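Local coordinates for protein AGR_L_2016p (Agrobacterium tumefaciens, PDB 2GVH) that probably hydrolyses the thioester bond of acyl-CoA substrates, as an acyl-CoA hydrolase built from two hotdog units in one chain, at residues V202-S207 against F260-V265; V192-Y197 against S234-Q239; R30-V35 against D158-V163. All blocks are in the same frame, centred on the assembly; numbering follows the deposited sequence.

Overall arrangement
Interactions 1 and 2 belong to the second hotdog unit and touch each other, their centres about 8 Å apart; interaction 3 joins this unit to the first. Interaction 1 is partly buried and mainly backbone chemistry: strand 202-211 pairs with strand 252-264 at the sheet edge, where a second subunit extends the sheet. Interaction 2 is a buried apolar contact, in which helix 179-198 lies against strand 235-246 of the same sheet. Interaction 3 is also buried, near the centre of the chain; there, strands 29-35 and 160-165, each outermost in its sheet, meet through one backbone bond and apolar packing. V192 packs on I32 and A193 on V160, tying interactions 2 and 3 together.

Interaction 1 (V202-S207 against F260-V265); sequences VVLASS and FTMVAV
The carbonyl oxygen of T261 receives two backbone N-H groups from strand 202-211: a short, nearly straight bond from A205 N at 2.8 Å, and a long, weak one from S206 N at 3.5 Å. T261 N answers with a 2.7 Å bond to S206 O. Further along, V203 and V263 form a hydrogen-bonded antiparallel pair, with V263 N to V203 O at 2.7 Å. A205 and S206 both face T261, a classic beta bulge that shifts the register by one residue where strands 202-211 and 252-264 pair in the hotdog sheet. On the face toward helix 179-198, S207 CB comes obliquely to the F260 ring, 3.5 Å from CD2. L204 CD1 reaches the same F260 CD2, put there by CG lying anti to the backbone N (chi1 174°). The M262 chain, bent at its last two torsions, folds back over the strand backbone, with SE 3.7 Å from L204 CA. The other face carries V203, S206, T261 and V263; here A205 CB rests on V263 CG2 at 3.8 Å. S206 and S207 also pair with a strand of the second subunit, whose F81 packs on L204.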
ATOM      1  N   VAL B 202      -8.716   3.861  21.774  1.00 63.51           N
ATOM      2  CA  VAL B 202      -9.982   4.527  21.484  1.00 62.49           C
ATOM      3  C   VAL B 202     -10.556   4.105  20.135  1.00 63.38           C
ATOM      4  O   VAL B 202      -9.829   3.625  19.268  1.00 63.28           O
ATOM      5  CB  VAL B 202      -9.842   6.056  21.503  1.00 60.38           C
ATOM      6  CG1 VAL B 202      -9.298   6.523  22.834  1.00 60.82           C
ATOM      7  CG2 VAL B 202      -8.933   6.498  20.406  1.00 60.24           C
ATOM      8  N   VAL B 203     -11.864   4.301  19.957  1.00 63.40           N
ATOM      9  CA  VAL B 203     -12.520   3.972  18.684  1.00 62.97           C
ATOM     10  C   VAL B 203     -13.414   5.103  18.253  1.00 62.48           C
ATOM     11  O   VAL B 203     -14.007   5.782  19.087  1.00 65.09           O
ATOM     12  CB  VAL B 203     -13.336   2.674  18.753  1.00 62.30           C
ATOM     13  CG1 VAL B 203     -12.406   1.491  18.988  1.00 59.77           C
ATOM     14  CG2 VAL B 203     -14.398   2.773  19.849  1.00 57.60           C
ATOM     15  N   LEU B 204     -13.443   5.334  16.952  1.00 60.93           N
ATOM     16  CA  LEU B 204     -14.303   6.305  16.320  1.00 62.12           C
ATOM     17  C   LEU B 204     -15.782   5.907  16.464  1.00 62.36           C
ATOM     18  O   LEU B 204     -16.154   4.786  16.067  1.00 62.54           O
ATOM     19  CB  LEU B 204     -13.950   6.356  14.829  1.00 60.76           C
ATOM     20  CG  LEU B 204     -14.843   7.230  13.968  1.00 62.70           C
ATOM     21  CD1 LEU B 204     -14.573   8.716  14.320  1.00 65.85           C
ATOM     22  CD2 LEU B 204     -14.583   6.974  12.527  1.00 63.50           C
ATOM     23  N   ALA B 205     -16.591   6.819  17.011  1.00 60.86           N
ATOM     24  CA  ALA B 205     -18.041   6.599  17.151  1.00 62.37           C
ATOM     25  C   ALA B 205     -18.855   7.449  16.151  1.00 63.40           C
ATOM     26  O   ALA B 205     -19.885   6.994  15.639  1.00 64.27           O
ATOM     27  CB  ALA B 205     -18.498   6.863  18.585  1.00 59.36           C
ATOM     28  N   SER B 206     -18.388   8.669  15.873  1.00 63.30           N
ATOM     29  CA  SER B 206     -19.029   9.476  14.846  1.00 64.28           C
ATOM     30  C   SER B 206     -18.146  10.585  14.344  1.00 63.54           C
ATOM     31  O   SER B 206     -17.228  11.011  15.033  1.00 63.01           O
ATOM     32  CB  SER B 206     -20.335  10.071  15.367  1.00 61.82           C
ATOM     33  OG  SER B 206     -20.061  10.855  16.498  1.00 67.62           O
ATOM     34  N   SER B 207     -18.465  11.092  13.163  1.00 64.69           N
ATOM     35  CA  SER B 207     -17.771  12.284  12.641  1.00 64.53           C
ATOM     36  C   SER B 207     -18.799  13.263  12.120  1.00 63.87           C
ATOM     37  O   SER B 207     -19.783  12.861  11.535  1.00 63.58           O
ATOM     38  CB  SER B 207     -16.854  11.881  11.490  1.00 64.39           C
ATOM     39  OG  SER B 207     -17.629  11.334  10.433  1.00 68.40           O
ATOM     40  N   PHE B 260     -14.551  14.793  15.410  1.00 63.01           N
ATOM     41  CA  PHE B 260     -14.762  13.362  15.590  1.00 62.76           C
ATOM     42  C   PHE B 260     -15.080  13.017  17.038  1.00 62.67           C
ATOM     43  O   PHE B 260     -14.557  13.610  17.991  1.00 59.31           O
ATOM     44  CB  PHE B 260     -13.531  12.591  15.120  1.00 62.64           C
ATOM     45  CG  PHE B 260     -13.080  12.964  13.731  1.00 59.34           C
ATOM     46  CD1 PHE B 260     -12.178  14.010  13.529  1.00 60.13           C
ATOM     47  CD2 PHE B 260     -13.550  12.254  12.623  1.00 53.79           C
ATOM     48  CE1 PHE B 260     -11.756  14.352  12.246  1.00 56.44           C
ATOM     49  CE2 PHE B 260     -13.145  12.581  11.314  1.00 62.25           C
ATOM     50  CZ  PHE B 260     -12.237  13.666  11.144  1.00 59.40           C
ATOM     51  N   THR B 261     -15.961  12.039  17.207  1.00 62.94           N
ATOM     52  CA  THR B 261     -16.221  11.569  18.551  1.00 63.06           C
ATOM     53  C   THR B 261     -15.516  10.241  18.725  1.00 62.82           C
ATOM     54  O   THR B 261     -15.675   9.339  17.906  1.00 64.21           O
ATOM     55  CB  THR B 261     -17.713  11.531  18.850  1.00 64.44           C
ATOM     56  OG1 THR B 261     -18.203  12.867  18.791  1.00 62.06           O
ATOM     57  CG2 THR B 261     -18.001  10.975  20.250  1.00 62.82           C
HETATM   58  N   MSE B 262     -14.707  10.154  19.778  1.00 63.12           N
HETATM   59  CA  MSE B 262     -13.923   8.947  20.064  1.00 65.02           C
HETATM   60  C   MSE B 262     -14.380   8.320  21.372  1.00 64.57           C
HETATM   61  O   MSE B 262     -14.713   9.017  22.299  1.00 65.86           O
HETATM   62  CB  MSE B 262     -12.444   9.317  20.167  1.00 64.72           C
HETATM   63  CG  MSE B 262     -11.829   9.896  18.871  1.00 69.18           C
HETATM   64 SE   MSE B 262     -11.558   8.546  17.375  1.00 88.11          SE
HETATM   65  CE  MSE B 262     -10.622   7.263  18.097  1.00 80.02           C
ATOM     66  N   VAL B 263     -14.407   7.004  21.456  1.00 65.86           N
ATOM     67  CA  VAL B 263     -14.824   6.381  22.706  1.00 66.89           C
ATOM     68  C   VAL B 263     -13.683   5.559  23.275  1.00 69.42           C
ATOM     69  O   VAL B 263     -13.036   4.820  22.539  1.00 70.32           O
ATOM     70  CB  VAL B 263     -16.073   5.526  22.504  1.00 66.05           C
ATOM     71  CG1 VAL B 263     -16.380   4.696  23.751  1.00 71.72           C
ATOM     72  CG2 VAL B 263     -17.273   6.414  22.171  1.00 61.93           C
ATOM     73  N   ALA B 264     -13.411   5.716  24.574  1.00 70.96           N
ATOM     74  CA  ALA B 264     -12.390   4.915  25.255  1.00 70.11           C
ATOM     75  C   ALA B 264     -12.866   3.492  25.466  1.00 70.61           C
ATOM     76  O   ALA B 264     -14.023   3.281  25.798  1.00 72.34           O
ATOM     77  CB  ALA B 264     -12.024   5.541  26.561  1.00 69.91           C
ATOM     78  N   VAL B 265     -11.966   2.526  25.308  1.00 72.58           N
ATOM     79  CA  VAL B 265     -12.319   1.109  25.344  1.00 75.98           C
ATOM     80  C   VAL B 265     -11.352   0.291  26.228  1.00 77.02           C
ATOM     81  O   VAL B 265     -10.186   0.673  26.401  1.00 77.36           O
ATOM     82  CB  VAL B 265     -12.404   0.555  23.883  1.00 76.30           C
ATOM     83  CG1 VAL B 265     -12.286  -0.959  23.833  1.00 80.52           C
ATOM     84  CG2 VAL B 265     -13.702   0.988  23.247  1.00 76.16           C
TER

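Interaction 2 (V192-Y197 against S234-Q239); sequences VAASRY and SSMSIQ
The Y197 ring meets the selenium of M236 obliquely, neither flat over its face nor square to its edge: SE lies 4.7 Å from the ring centroid, 58° off the normal. This Met-aromatic contact closes the C-terminal end of a helix-on-sheet packing, the hotdog fold, in which helix 179-198 is the sausage and strand 235-246 belongs to the sheet wrapped round it. CD2 is the ring atom nearest to M236, with SE 3.6 Å away. Y197 reaches the strand because its CG stands anti to the backbone N (chi1 -173°), which carries the ring out from the helix, while V231 of the next strand touches it too. M236 comes to meet it with a chain bent at both outer torsions; SE touches Y197 CD2 and, in a roughly perpendicular direction, A194 O at 3.6 Å. The terminal CE lies alongside the helix, 4.0 Å from A194 CB.

One turn nearer the start of the helix, I238 takes over. Its CD1 comes up against A194 CB at 3.7 Å, so this small methyl meets both M236 and I238, and M262 of the neighbouring strand packs on it as well. A193 is a looser neighbour of I238. Small residues on this helix face let the backbone come close, with the axes 9.0 Å apart at an angle of 139°. Apart from the selenium against A194 O, the contact is apolar and the two segments share no hydrogen bond; S195 OG turns to K200 O and S237 OG to E229. R196 leaves from another side of the helix to form a salt bridge with E92 of the first unit, and V192 CG1 sits 3.8 Å above one face of its guanidinium, off its centre.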
ATOM      1  N   VAL B 192      -4.976   9.664  17.583  1.00 66.43           N
ATOM      2  CA  VAL B 192      -3.770   9.978  18.329  1.00 65.48           C
ATOM      3  C   VAL B 192      -4.094  10.876  19.530  1.00 65.99           C
ATOM      4  O   VAL B 192      -3.898  10.465  20.663  1.00 69.19           O
ATOM      5  CB  VAL B 192      -2.699  10.623  17.403  1.00 68.38           C
ATOM      6  CG1 VAL B 192      -1.572  11.353  18.210  1.00 60.09           C
ATOM      7  CG2 VAL B 192      -2.133   9.590  16.441  1.00 67.84           C
ATOM      8  N   ALA B 193      -4.599  12.081  19.293  1.00 63.65           N
ATOM      9  CA  ALA B 193      -4.999  13.007  20.376  1.00 60.20           C
ATOM     10  C   ALA B 193      -5.931  12.429  21.439  1.00 61.88           C
ATOM     11  O   ALA B 193      -5.649  12.562  22.630  1.00 62.69           O
ATOM     12  CB  ALA B 193      -5.626  14.273  19.802  1.00 58.11           C
ATOM     13  N   ALA B 194      -7.043  11.814  21.033  1.00 61.90           N
ATOM     14  CA  ALA B 194      -7.915  11.076  21.991  1.00 62.85           C
ATOM     15  C   ALA B 194      -7.160  10.098  22.862  1.00 62.59           C
ATOM     16  O   ALA B 194      -7.256  10.132  24.083  1.00 63.08           O
ATOM     17  CB  ALA B 194      -9.053  10.294  21.255  1.00 62.84           C
ATOM     18  N   SER B 195      -6.394   9.233  22.218  1.00 62.57           N
ATOM     19  CA  SER B 195      -5.771   8.100  22.910  1.00 61.89           C
ATOM     20  C   SER B 195      -4.715   8.577  23.853  1.00 61.55           C
ATOM     21  O   SER B 195      -4.612   8.110  24.974  1.00 61.32           O
ATOM     22  CB  SER B 195      -5.170   7.124  21.912  1.00 60.85           C
ATOM     23  OG  SER B 195      -4.441   6.147  22.604  1.00 57.49           O
ATOM     24  N   ARG B 196      -3.927   9.526  23.389  1.00 63.75           N
ATOM     25  CA  ARG B 196      -2.965  10.220  24.269  1.00 65.50           C
ATOM     26  C   ARG B 196      -3.646  10.803  25.481  1.00 64.96           C
ATOM     27  O   ARG B 196      -3.154  10.654  26.577  1.00 66.32           O
ATOM     28  CB  ARG B 196      -2.170  11.295  23.512  1.00 64.09           C
ATOM     29  CG  ARG B 196      -1.036  10.692  22.683  1.00 63.37           C
ATOM     30  CD  ARG B 196      -0.262  11.746  21.946  1.00 62.11           C
ATOM     31  NE  ARG B 196       0.930  11.237  21.266  1.00 65.27           N
ATOM     32  CZ  ARG B 196       1.708  11.989  20.490  1.00 71.11           C
ATOM     33  NH1 ARG B 196       1.416  13.271  20.283  1.00 65.97           N
ATOM     34  NH2 ARG B 196       2.788  11.478  19.919  1.00 61.75           N
ATOM     35  N   TYR B 197      -4.811  11.414  25.293  1.00 66.22           N
ATOM     36  CA  TYR B 197      -5.532  12.047  26.404  1.00 67.04           C
ATOM     37  C   TYR B 197      -5.975  11.042  27.450  1.00 65.55           C
ATOM     38  O   TYR B 197      -5.778  11.247  28.622  1.00 63.37           O
ATOM     39  CB  TYR B 197      -6.756  12.796  25.884  1.00 68.19           C
ATOM     40  CG  TYR B 197      -7.441  13.610  26.935  1.00 72.99           C
ATOM     41  CD1 TYR B 197      -7.018  14.907  27.217  1.00 76.83           C
ATOM     42  CD2 TYR B 197      -8.495  13.084  27.677  1.00 70.99           C
ATOM     43  CE1 TYR B 197      -7.635  15.666  28.203  1.00 75.55           C
ATOM     44  CE2 TYR B 197      -9.118  13.843  28.675  1.00 74.42           C
ATOM     45  CZ  TYR B 197      -8.677  15.135  28.923  1.00 74.44           C
ATOM     46  OH  TYR B 197      -9.269  15.909  29.896  1.00 75.35           O
ATOM     47  N   SER B 234     -17.350   8.566  28.985  1.00 74.61           N
ATOM     48  CA  SER B 234     -16.456   7.673  28.242  1.00 74.81           C
ATOM     49  C   SER B 234     -15.964   8.173  26.869  1.00 71.34           C
ATOM     50  O   SER B 234     -15.111   7.543  26.256  1.00 72.73           O
ATOM     51  CB  SER B 234     -17.065   6.274  28.133  1.00 75.59           C
ATOM     52  OG  SER B 234     -18.076   6.258  27.151  1.00 84.53           O
ATOM     53  N   SER B 235     -16.486   9.290  26.388  1.00 69.88           N
ATOM     54  CA  SER B 235     -16.116   9.772  25.061  1.00 69.06           C
ATOM     55  C   SER B 235     -15.437  11.122  25.091  1.00 69.52           C
ATOM     56  O   SER B 235     -15.556  11.860  26.066  1.00 70.21           O
ATOM     57  CB  SER B 235     -17.349   9.866  24.184  1.00 67.21           C
ATOM     58  OG  SER B 235     -18.260  10.770  24.749  1.00 76.72           O
HETATM   59  N   MSE B 236     -14.719  11.448  24.020  1.00 70.03           N
HETATM   60  CA  MSE B 236     -14.228  12.815  23.822  1.00 67.56           C
HETATM   61  C   MSE B 236     -14.641  13.236  22.444  1.00 67.09           C
HETATM   62  O   MSE B 236     -14.935  12.393  21.579  1.00 66.33           O
HETATM   63  CB  MSE B 236     -12.701  12.911  23.882  1.00 66.73           C
HETATM   64  CG  MSE B 236     -12.044  12.645  25.220  1.00 65.95           C
HETATM   65 SE   MSE B 236     -10.416  11.529  25.013  1.00 80.07          SE
HETATM   66  CE  MSE B 236     -11.240   9.938  24.567  1.00 32.04           C
ATOM     67  N   SER B 237     -14.607  14.547  22.262  1.00 65.60           N
ATOM     68  CA  SER B 237     -14.785  15.199  20.998  1.00 67.01           C
ATOM     69  C   SER B 237     -13.507  15.943  20.582  1.00 66.76           C
ATOM     70  O   SER B 237     -13.010  16.874  21.271  1.00 66.80           O
ATOM     71  CB  SER B 237     -15.953  16.166  21.087  1.00 69.93           C
ATOM     72  OG  SER B 237     -16.012  16.977  19.923  1.00 82.90           O
ATOM     73  N   ILE B 238     -13.002  15.542  19.428  1.00 65.22           N
ATOM     74  CA  ILE B 238     -11.720  15.978  18.960  1.00 65.90           C
ATOM     75  C   ILE B 238     -11.960  16.833  17.757  1.00 66.57           C
ATOM     76  O   ILE B 238     -12.746  16.457  16.900  1.00 65.64           O
ATOM     77  CB  ILE B 238     -10.824  14.796  18.522  1.00 66.82           C
ATOM     78  CG1 ILE B 238     -10.410  13.938  19.723  1.00 62.42           C
ATOM     79  CG2 ILE B 238      -9.536  15.346  17.873  1.00 67.52           C
ATOM     80  CD1 ILE B 238     -11.433  12.946  20.142  1.00 72.51           C
ATOM     81  N   GLN B 239     -11.321  18.009  17.733  1.00 66.24           N
ATOM     82  CA  GLN B 239     -11.316  18.837  16.558  1.00 66.94           C
ATOM     83  C   GLN B 239     -10.052  18.566  15.794  1.00 65.90           C
ATOM     84  O   GLN B 239      -9.013  18.447  16.379  1.00 67.20           O
ATOM     85  CB  GLN B 239     -11.361  20.318  16.919  1.00 66.78           C
ATOM     86  CG  GLN B 239     -11.020  21.231  15.761  1.00 68.98           C
ATOM     87  CD  GLN B 239     -11.286  22.677  16.088  1.00 77.68           C
ATOM     88  OE1 GLN B 239     -12.447  23.080  16.215  1.00 83.96           O
ATOM     89  NE2 GLN B 239     -10.217  23.476  16.238  1.00 67.25           N
TER

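Interaction 3 (R30-V35 against D158-V163); sequences RLIDIV and DAVTMV
I32 and M162 meet with their side chains at about a right angle, the selenium of M162 lying 4.0 Å from I32 CB and its CE close to I32 CD1. The contact joins the two hotdog units of the chain: strand 29-35 is the outermost strand of the first sheet and strand 160-165 that of the second, and their axes cross at 89°. M162 turns its CG into the place between the backbone N and the carbonyl carbon (chi1 77°), then bends at its last torsion, which brings SE and CE across the I32 side chain. Beside CE, I32 CD1 also meets V160 CG1 at 4.2 Å, so the isoleucine spans two residues of the opposing strand. Helix 179-198 borders this cluster, with Y185 and A189 on M162 and R196 on I32.

At the other end the two strands meet by backbone. V163 N gives a nearly straight 2.9 Å bond to R30 O, the donor lying almost along the C=O axis. Near-perpendicular strands soon diverge, and this is the one hydrogen bond between the two segments. L31 sets its CG beside V163 O, while I61 and R65 of helix 49-67 pack on V163. The aliphatic part of R30 runs past the strand, CD 3.8 Å from T161 O, and its NE forms a salt bridge with E92, whose other carboxylate oxygen is held by R196. Two further groups lie against R30 O: M162 CA makes a CH...O contact at 3.5 Å, and V163 CG2 lies 3.6 Å from that oxygen.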
ATOM      1  N   ARG B  30       6.989  16.392  12.626  1.00 66.73           N
ATOM      2  CA  ARG B  30       6.590  15.153  13.272  1.00 66.69           C
ATOM      3  C   ARG B  30       5.717  14.315  12.372  1.00 66.55           C
ATOM      4  O   ARG B  30       4.852  14.849  11.710  1.00 66.44           O
ATOM      5  CB  ARG B  30       5.902  15.457  14.603  1.00 65.67           C
ATOM      6  CG  ARG B  30       6.568  16.671  15.266  1.00 69.46           C
ATOM      7  CD  ARG B  30       5.780  17.251  16.434  1.00 75.57           C
ATOM      8  NE  ARG B  30       6.400  16.805  17.669  1.00 73.28           N
ATOM      9  CZ  ARG B  30       7.298  17.507  18.331  1.00 72.14           C
ATOM     10  NH1 ARG B  30       7.651  18.705  17.889  1.00 80.56           N
ATOM     11  NH2 ARG B  30       7.835  17.022  19.431  1.00 76.23           N
ATOM     12  N   LEU B  31       5.964  13.011  12.349  1.00 65.66           N
ATOM     13  CA  LEU B  31       5.197  12.042  11.562  1.00 64.68           C
ATOM     14  C   LEU B  31       4.824  10.894  12.494  1.00 66.85           C
ATOM     15  O   LEU B  31       5.685  10.355  13.171  1.00 69.17           O
ATOM     16  CB  LEU B  31       6.071  11.477  10.451  1.00 62.51           C
ATOM     17  CG  LEU B  31       5.500  10.572   9.365  1.00 62.81           C
ATOM     18  CD1 LEU B  31       6.284  10.806   8.082  1.00 56.83           C
ATOM     19  CD2 LEU B  31       5.515   9.070   9.739  1.00 56.29           C
ATOM     20  N   ILE B  32       3.565  10.496  12.511  1.00 67.37           N
ATOM     21  CA  ILE B  32       3.089   9.610  13.527  1.00 69.81           C
ATOM     22  C   ILE B  32       2.430   8.404  12.905  1.00 71.43           C
ATOM     23  O   ILE B  32       1.591   8.549  12.028  1.00 74.75           O
ATOM     24  CB  ILE B  32       2.130  10.322  14.515  1.00 68.74           C
ATOM     25  CG1 ILE B  32       2.943  11.231  15.418  1.00 70.33           C
ATOM     26  CG2 ILE B  32       1.510   9.314  15.397  1.00 73.58           C
ATOM     27  CD1 ILE B  32       2.177  12.160  16.316  1.00 72.24           C
ATOM     28  N   ASP B  33       2.832   7.218  13.343  1.00 70.29           N
ATOM     29  CA  ASP B  33       2.201   5.991  12.906  1.00 68.38           C
ATOM     30  C   ASP B  33       1.703   5.164  14.083  1.00 66.74           C
ATOM     31  O   ASP B  33       2.324   5.113  15.118  1.00 67.18           O
ATOM     32  CB  ASP B  33       3.172   5.172  12.090  1.00 68.75           C
ATOM     33  CG  ASP B  33       2.470   4.079  11.267  1.00 81.58           C
ATOM     34  OD1 ASP B  33       1.208   4.103  11.132  1.00 87.22           O
ATOM     35  OD2 ASP B  33       3.184   3.178  10.755  1.00 87.37           O
ATOM     36  N   ILE B  34       0.569   4.521  13.927  1.00 67.43           N
ATOM     37  CA  ILE B  34       0.032   3.656  14.979  1.00 68.14           C
ATOM     38  C   ILE B  34       0.311   2.206  14.711  1.00 67.84           C
ATOM     39  O   ILE B  34       0.044   1.749  13.627  1.00 71.11           O
ATOM     40  CB  ILE B  34      -1.458   3.787  15.069  1.00 67.54           C
ATOM     41  CG1 ILE B  34      -1.817   5.213  15.373  1.00 65.47           C
ATOM     42  CG2 ILE B  34      -2.015   2.865  16.168  1.00 73.39           C
ATOM     43  CD1 ILE B  34      -2.994   5.617  14.595  1.00 64.95           C
ATOM     44  N   VAL B  35       0.827   1.481  15.698  1.00 67.85           N
ATOM     45  CA  VAL B  35       0.885   0.004  15.614  1.00 68.63           C
ATOM     46  C   VAL B  35      -0.149  -0.536  16.598  1.00 70.88           C
ATOM     47  O   VAL B  35       0.000  -0.353  17.800  1.00 74.49           O
ATOM     48  CB  VAL B  35       2.285  -0.530  16.012  1.00 67.36           C
ATOM     49  CG1 VAL B  35       2.321  -2.036  16.015  1.00 67.90           C
ATOM     50  CG2 VAL B  35       3.337  -0.001  15.106  1.00 66.62           C
ATOM     51  N   ASP B 158      -1.120  21.552  23.626  1.00 90.38           N
ATOM     52  CA  ASP B 158      -1.711  20.262  23.983  1.00 88.29           C
ATOM     53  C   ASP B 158      -2.151  19.614  22.651  1.00 87.59           C
ATOM     54  O   ASP B 158      -2.586  18.448  22.596  1.00 87.74           O
ATOM     55  CB  ASP B 158      -2.886  20.450  24.962  1.00 87.39           C
ATOM     56  N   ALA B 159      -2.024  20.393  21.574  1.00 83.97           N
ATOM     57  CA  ALA B 159      -2.424  19.970  20.231  1.00 79.41           C
ATOM     58  C   ALA B 159      -1.342  19.165  19.534  1.00 75.58           C
ATOM     59  O   ALA B 159      -0.182  19.614  19.439  1.00 77.88           O
ATOM     60  CB  ALA B 159      -2.777  21.186  19.379  1.00 79.58           C
ATOM     61  N   VAL B 160      -1.730  17.982  19.064  1.00 67.11           N
ATOM     62  CA  VAL B 160      -0.966  17.220  18.087  1.00 63.13           C
ATOM     63  C   VAL B 160      -0.864  17.950  16.743  1.00 62.53           C
ATOM     64  O   VAL B 160      -1.897  18.314  16.184  1.00 62.32           O
ATOM     65  CB  VAL B 160      -1.707  15.875  17.735  1.00 60.68           C
ATOM     66  CG1 VAL B 160      -0.827  15.037  16.953  1.00 43.60           C
ATOM     67  CG2 VAL B 160      -2.107  15.119  18.998  1.00 58.04           C
ATOM     68  N   THR B 161       0.351  18.103  16.206  1.00 59.23           N
ATOM     69  CA  THR B 161       0.581  18.644  14.853  1.00 57.27           C
ATOM     70  C   THR B 161       1.385  17.606  14.084  1.00 58.63           C
ATOM     71  O   THR B 161       2.530  17.376  14.414  1.00 56.65           O
ATOM     72  CB  THR B 161       1.467  19.906  14.915  1.00 60.19           C
ATOM     73  OG1 THR B 161       0.798  20.910  15.680  1.00 67.52           O
ATOM     74  CG2 THR B 161       1.866  20.440  13.487  1.00 42.57           C
HETATM   75  N   MSE B 162       0.814  16.957  13.071  1.00 61.91           N
HETATM   76  CA  MSE B 162       1.548  15.890  12.373  1.00 59.52           C
HETATM   77  C   MSE B 162       1.449  16.003  10.865  1.00 60.48           C
HETATM   78  O   MSE B 162       0.429  16.452  10.348  1.00 64.33           O
HETATM   79  CB  MSE B 162       1.095  14.530  12.861  1.00 58.60           C
HETATM   80  CG  MSE B 162      -0.263  14.088  12.283  1.00 55.89           C
HETATM   81 SE   MSE B 162      -0.963  12.397  13.186  1.00 86.01          SE
HETATM   82  CE  MSE B 162      -1.342  13.254  14.511  1.00 32.60           C
ATOM     83  N   VAL B 163       2.497  15.591  10.158  1.00 64.56           N
ATOM     84  CA  VAL B 163       2.504  15.637   8.686  1.00 66.58           C
ATOM     85  C   VAL B 163       2.627  14.240   8.066  1.00 66.53           C
ATOM     86  O   VAL B 163       2.935  13.278   8.734  1.00 67.96           O
ATOM     87  CB  VAL B 163       3.617  16.547   8.112  1.00 66.31           C
ATOM     88  CG1 VAL B 163       3.647  17.888   8.785  1.00 63.42           C
ATOM     89  CG2 VAL B 163       4.933  15.885   8.260  1.00 67.21           C
TER